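Local atomic coordinates of peptidase M16 domain protein (Alicyclobacillus acidocaldarius subsp. acidocaldarius DSM 446, PDB entry 4XEA), a protein that is probably a metallopeptidase of the M16 (insulinase-like) family that binds nickel at its metal site in this crystal. Residues A[275-287]-A[344-356]. Residues are numbered along the deposited sequence; the frame is centred on the assembly and turned at random.
Sequences MTILLDALFGPTS and IDEEAFERARKKI. With ACT (acetate ion), chain E.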
loop_
_atom_site.group_PDB
_atom_site.type_symbol
_atom_site.label_atom_id
_atom_site.label_comp_id
_atom_site.label_asym_id
_atom_site.label_seq_id
_atom_site.Cartn_x
_atom_site.Cartn_y
_atom_site.Cartn_z
HETATM N N MSE A 275 14.536 -16.659 -7.382
HETATM C CA MSE A 275 13.951 -16.851 -6.057
HETATM C C MSE A 275 12.489 -16.353 -5.992
HETATM O O MSE A 275 11.663 -16.907 -5.254
HETATM C CB MSE A 275 14.801 -16.171 -4.984
HETATM C CG MSE A 275 16.116 -16.859 -4.700
HETATM SE SE MSE A 275 15.912 -18.687 -4.173
HETATM C CE MSE A 275 15.026 -18.370 -2.435
ATOM N N THR A 276 12.165 -15.299 -6.729
ATOM C CA THR A 276 10.803 -14.761 -6.668
ATOM C C THR A 276 9.861 -15.881 -7.144
ATOM O O THR A 276 8.833 -16.150 -6.492
ATOM C CB THR A 276 10.667 -13.469 -7.509
ATOM O OG1 THR A 276 11.575 -12.492 -6.984
ATOM C CG2 THR A 276 9.268 -12.887 -7.480
ATOM N N ILE A 277 10.241 -16.551 -8.244
ATOM C CA ILE A 277 9.424 -17.626 -8.803
ATOM C C ILE A 277 9.357 -18.798 -7.844
ATOM O O ILE A 277 8.269 -19.285 -7.544
ATOM C CB ILE A 277 9.927 -18.120 -10.179
ATOM C CG1 ILE A 277 9.851 -17.000 -11.207
ATOM C CG2 ILE A 277 9.083 -19.314 -10.645
ATOM C CD1 ILE A 277 10.866 -17.134 -12.353
ATOM N N LEU A 278 10.523 -19.210 -7.337
ATOM C CA LEU A 278 10.610 -20.368 -6.436
ATOM C C LEU A 278 9.822 -20.219 -5.140
ATOM O O LEU A 278 9.110 -21.135 -4.736
ATOM C CB LEU A 278 12.078 -20.692 -6.141
ATOM C CG LEU A 278 12.419 -21.997 -5.442
ATOM C CD1 LEU A 278 11.799 -23.192 -6.135
ATOM C CD2 LEU A 278 13.939 -22.161 -5.332
ATOM N N LEU A 279 9.962 -19.071 -4.496
ATOM C CA LEU A 279 9.242 -18.787 -3.247
ATOM C C LEU A 279 7.727 -18.722 -3.447
ATOM O O LEU A 279 6.968 -19.159 -2.582
ATOM C CB LEU A 279 9.771 -17.509 -2.606
ATOM C CG LEU A 279 11.198 -17.615 -2.089
ATOM C CD1 LEU A 279 11.671 -16.250 -1.490
ATOM C CD2 LEU A 279 11.369 -18.751 -1.061
ATOM N N ASP A 280 7.287 -18.212 -4.593
ATOM C CA ASP A 280 5.865 -18.227 -4.910
ATOM C C ASP A 280 5.358 -19.661 -5.074
ATOM O O ASP A 280 4.274 -19.996 -4.556
ATOM C CB ASP A 280 5.519 -17.406 -6.162
ATOM C CG ASP A 280 4.049 -17.483 -6.505
ATOM O OD1 ASP A 280 3.184 -16.984 -5.739
ATOM O OD2 ASP A 280 3.740 -18.098 -7.529
ATOM N N ALA A 281 6.154 -20.497 -5.763
ATOM C CA ALA A 281 5.789 -21.903 -5.997
ATOM C C ALA A 281 5.759 -22.685 -4.688
ATOM O O ALA A 281 4.904 -23.542 -4.501
ATOM C CB ALA A 281 6.787 -22.570 -7.004
ATOM N N LEU A 282 6.712 -22.414 -3.803
ATOM C CA LEU A 282 6.818 -23.135 -2.533
ATOM C C LEU A 282 5.792 -22.655 -1.505
ATOM O O LEU A 282 5.215 -23.459 -0.778
ATOM C CB LEU A 282 8.229 -22.989 -1.935
ATOM C CG LEU A 282 9.334 -23.782 -2.665
ATOM C CD1 LEU A 282 10.743 -23.358 -2.258
ATOM C CD2 LEU A 282 9.195 -25.284 -2.472
ATOM N N PHE A 283 5.608 -21.332 -1.423
ATOM C CA PHE A 283 4.951 -20.727 -0.275
ATOM C C PHE A 283 3.829 -19.720 -0.633
ATOM O O PHE A 283 3.179 -19.181 0.262
ATOM C CB PHE A 283 6.023 -19.965 0.512
ATOM C CG PHE A 283 7.141 -20.811 1.053
ATOM C CD1 PHE A 283 6.891 -21.794 2.004
ATOM C CD2 PHE A 283 8.477 -20.555 0.694
ATOM C CE1 PHE A 283 7.938 -22.549 2.532
ATOM C CE2 PHE A 283 9.513 -21.290 1.245
ATOM C CZ PHE A 283 9.240 -22.282 2.159
ATOM N N GLY A 284 3.583 -19.488 -1.920
ATOM C CA GLY A 284 2.735 -18.383 -2.368
ATOM C C GLY A 284 1.282 -18.575 -2.032
ATOM O O GLY A 284 0.857 -19.695 -1.670
ATOM N N PRO A 285 0.478 -17.502 -2.191
ATOM C CA PRO A 285 -0.913 -17.588 -1.752
ATOM C C PRO A 285 -1.761 -18.559 -2.552
ATOM O O PRO A 285 -2.809 -18.978 -2.071
ATOM C CB PRO A 285 -1.451 -16.157 -1.935
ATOM C CG PRO A 285 -0.419 -15.422 -2.650
ATOM C CD PRO A 285 0.869 -16.136 -2.560
ATOM N N THR A 286 -1.323 -18.919 -3.755
ATOM C CA THR A 286 -2.032 -19.927 -4.537
ATOM C C THR A 286 -1.411 -21.334 -4.479
ATOM O O THR A 286 -1.852 -22.218 -5.213
ATOM C CB THR A 286 -2.204 -19.491 -6.017
ATOM O OG1 THR A 286 -0.924 -19.212 -6.587
ATOM C CG2 THR A 286 -3.110 -18.246 -6.123
ATOM N N SER A 287 -0.436 -21.563 -3.596
ATOM C CA SER A 287 0.166 -22.893 -3.453
ATOM C C SER A 287 -0.729 -23.758 -2.582
ATOM O O SER A 287 -1.339 -23.256 -1.624
ATOM C CB SER A 287 1.565 -22.799 -2.826
ATOM O OG SER A 287 1.493 -22.409 -1.471
ATOM N N ILE A 344 11.399 -30.114 -7.425
ATOM C CA ILE A 344 10.315 -29.142 -7.580
ATOM C C ILE A 344 9.243 -29.672 -8.526
ATOM O O ILE A 344 9.558 -30.237 -9.570
ATOM C CB ILE A 344 10.847 -27.822 -8.149
ATOM C CG1 ILE A 344 11.764 -27.156 -7.134
ATOM C CG2 ILE A 344 9.692 -26.883 -8.547
ATOM C CD1 ILE A 344 12.429 -25.920 -7.672
ATOM N N ASP A 345 7.978 -29.499 -8.156
ATOM C CA ASP A 345 6.878 -29.913 -9.022
ATOM C C ASP A 345 6.778 -28.953 -10.209
ATOM O O ASP A 345 6.625 -27.749 -10.017
ATOM C CB ASP A 345 5.553 -29.938 -8.258
ATOM C CG ASP A 345 4.358 -30.231 -9.156
ATOM O OD1 ASP A 345 4.051 -31.417 -9.412
ATOM O OD2 ASP A 345 3.703 -29.270 -9.603
ATOM N N GLU A 346 6.839 -29.495 -11.426
ATOM C CA GLU A 346 6.903 -28.682 -12.634
ATOM C C GLU A 346 5.658 -27.835 -12.846
ATOM O O GLU A 346 5.766 -26.703 -13.305
ATOM C CB GLU A 346 7.108 -29.552 -13.866
ATOM C CG GLU A 346 7.428 -28.732 -15.108
ATOM C CD GLU A 346 7.886 -29.584 -16.269
ATOM O OE1 GLU A 346 8.350 -29.014 -17.274
ATOM O OE2 GLU A 346 7.785 -30.823 -16.177
ATOM N N GLU A 347 4.481 -28.378 -12.541
ATOM C CA GLU A 347 3.244 -27.639 -12.775
ATOM C C GLU A 347 3.126 -26.418 -11.860
ATOM O O GLU A 347 2.685 -25.360 -12.317
ATOM C CB GLU A 347 2.013 -28.542 -12.671
ATOM C CG GLU A 347 1.922 -29.527 -13.827
ATOM C CD GLU A 347 0.632 -30.318 -13.855
ATOM O OE1 GLU A 347 0.050 -30.574 -12.782
ATOM O OE2 GLU A 347 0.195 -30.685 -14.955
ATOM N N ALA A 348 3.550 -26.561 -10.596
ATOM C CA ALA A 348 3.512 -25.460 -9.645
ATOM C C ALA A 348 4.507 -24.390 -10.081
ATOM O O ALA A 348 4.228 -23.199 -9.991
ATOM C CB ALA A 348 3.850 -25.944 -8.240
ATOM N N PHE A 349 5.668 -24.831 -10.541
ATOM C CA PHE A 349 6.672 -23.950 -11.107
ATOM C C PHE A 349 6.177 -23.130 -12.326
ATOM O O PHE A 349 6.412 -21.928 -12.378
ATOM C CB PHE A 349 7.960 -24.759 -11.424
ATOM C CG PHE A 349 8.964 -24.024 -12.270
ATOM C CD1 PHE A 349 9.770 -23.042 -11.731
ATOM C CD2 PHE A 349 9.130 -24.350 -13.601
ATOM C CE1 PHE A 349 10.703 -22.385 -12.504
ATOM C CE2 PHE A 349 10.073 -23.694 -14.381
ATOM C CZ PHE A 349 10.841 -22.708 -13.835
ATOM N N GLU A 350 5.519 -23.747 -13.295
ATOM C CA GLU A 350 5.000 -22.981 -14.439
ATOM C C GLU A 350 3.885 -21.990 -14.012
ATOM O O GLU A 350 3.770 -20.905 -14.578
ATOM C CB GLU A 350 4.510 -23.903 -15.589
ATOM C CG GLU A 350 5.628 -24.692 -16.339
ATOM C CD GLU A 350 6.716 -23.803 -16.964
ATOM O OE1 GLU A 350 6.479 -22.592 -17.157
ATOM O OE2 GLU A 350 7.816 -24.313 -17.279
ATOM N N ARG A 351 3.059 -22.355 -13.038
ATOM C CA ARG A 351 2.031 -21.421 -12.572
ATOM C C ARG A 351 2.696 -20.225 -11.911
ATOM O O ARG A 351 2.234 -19.100 -12.043
ATOM C CB ARG A 351 1.002 -22.069 -11.626
ATOM C CG ARG A 351 -0.050 -22.928 -12.331
ATOM C CD ARG A 351 -1.210 -23.330 -11.392
ATOM N NE ARG A 351 -0.716 -24.041 -10.202
ATOM C CZ ARG A 351 -0.514 -25.363 -10.120
ATOM N NH1 ARG A 351 -0.056 -25.887 -8.989
ATOM N NH2 ARG A 351 -0.741 -26.167 -11.155
ATOM N N ALA A 352 3.802 -20.472 -11.218
ATOM C CA ALA A 352 4.496 -19.436 -10.514
ATOM C C ALA A 352 5.180 -18.475 -11.490
ATOM O O ALA A 352 5.082 -17.237 -11.328
ATOM C CB ALA A 352 5.529 -20.039 -9.550
ATOM N N ARG A 353 5.920 -19.030 -12.444
ATOM C CA ARG A 353 6.541 -18.224 -13.494
ATOM C C ARG A 353 5.486 -17.316 -14.177
ATOM O O ARG A 353 5.739 -16.129 -14.390
ATOM C CB ARG A 353 7.189 -19.114 -14.544
ATOM C CG ARG A 353 7.963 -18.356 -15.603
ATOM C CD ARG A 353 7.578 -18.793 -17.027
ATOM N NE ARG A 353 7.992 -20.162 -17.304
ATOM C CZ ARG A 353 9.258 -20.537 -17.476
ATOM N NH1 ARG A 353 10.253 -19.647 -17.423
ATOM N NH2 ARG A 353 9.538 -21.816 -17.716
ATOM N N LYS A 354 4.321 -17.862 -14.485
ATOM C CA LYS A 354 3.255 -17.073 -15.135
ATOM C C LYS A 354 2.648 -15.990 -14.217
ATOM O O LYS A 354 2.354 -14.890 -14.685
ATOM C CB LYS A 354 2.136 -17.977 -15.629
ATOM C CG LYS A 354 1.086 -17.231 -16.512
ATOM C CD LYS A 354 -0.290 -17.781 -16.371
ATOM C CE LYS A 354 -0.707 -18.595 -17.593
ATOM N NZ LYS A 354 0.348 -19.586 -17.907
ATOM N N LYS A 355 2.472 -16.289 -12.922
ATOM C CA LYS A 355 2.048 -15.263 -11.955
ATOM C C LYS A 355 3.068 -14.144 -11.879
ATOM O O LYS A 355 2.708 -12.973 -11.918
ATOM C CB LYS A 355 1.814 -15.860 -10.552
ATOM C CG LYS A 355 1.270 -14.852 -9.494
ATOM C CD LYS A 355 1.376 -15.356 -8.042
ATOM C CE LYS A 355 0.401 -16.461 -7.693
ATOM N NZ LYS A 355 0.617 -16.943 -6.257
ATOM N N ILE A 356 4.342 -14.489 -11.746
ATOM C CA ILE A 356 5.379 -13.479 -11.559
ATOM C C ILE A 356 5.640 -12.673 -12.867
ATOM O O ILE A 356 5.924 -11.494 -12.814
ATOM C CB ILE A 356 6.683 -14.089 -11.002
ATOM C CG1 ILE A 356 6.462 -14.770 -9.625
ATOM C CG2 ILE A 356 7.792 -13.037 -10.932
ATOM C CD1 ILE A 356 5.810 -13.918 -8.520
HETATM C C ACT E . 6.649 -27.543 -5.099
HETATM O O ACT E . 6.012 -27.766 -4.031
HETATM O OXT ACT E . 7.187 -28.523 -5.656
HETATM C CH3 ACT E . 6.789 -26.163 -5.682
#
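A281 and A352 mark the closest approach of helices 275-283 and 346-356, their CA atoms 5.3 Å apart, where the axes pass at 8.4 Å with 124° between their directions. Small side chains permit this: the CB of A281 rests against the CB of A352 at 3.8 Å, with A348 beside them. I277 is the knob of the interface, seated in a hole formed by F349, A352, R353 and I356. Its CG2 branch, anti to the backbone N, does most of the touching: I277 CG2 lies 3.8 Å from A352 CB and approaches the F349 ring obliquely, while CG1 lies near I356 CB. M397, from a loop, touches both I277 and F349. Further along, the methyl CG2 of T276 meets CD1 of I356 at 3.8 Å; the hydroxyl of T276 is bonded to D272 O within its own helix.

K355 supplies the polar clasp. With CG anti to the backbone N (chi1 -176°) and a bend at chi3 (-72°), its chain crosses the carboxylate of D280 and brings K355 NZ to the syn lone pair of D280 OD1 at 2.6 Å, a salt bridge. K355 NZ also donates to T286 OG1 at 2.8 Å, the two side chains meeting tip to tip. Replacing K355 with a methionine would probably leave the D280 carboxylate without its countercharge and T286 without this link to the second helix. At the other end, an acetate ion, probably from the crystallisation liquor, accepts through its OXT from D345 N at 2.8 Å and sets its methyl beside A281 and A348. Within the Peptidase M16 inactive domain, the contact thus combines close alanine packing with one ammonium group that ties both the helix and the turn after it to helix 346-363.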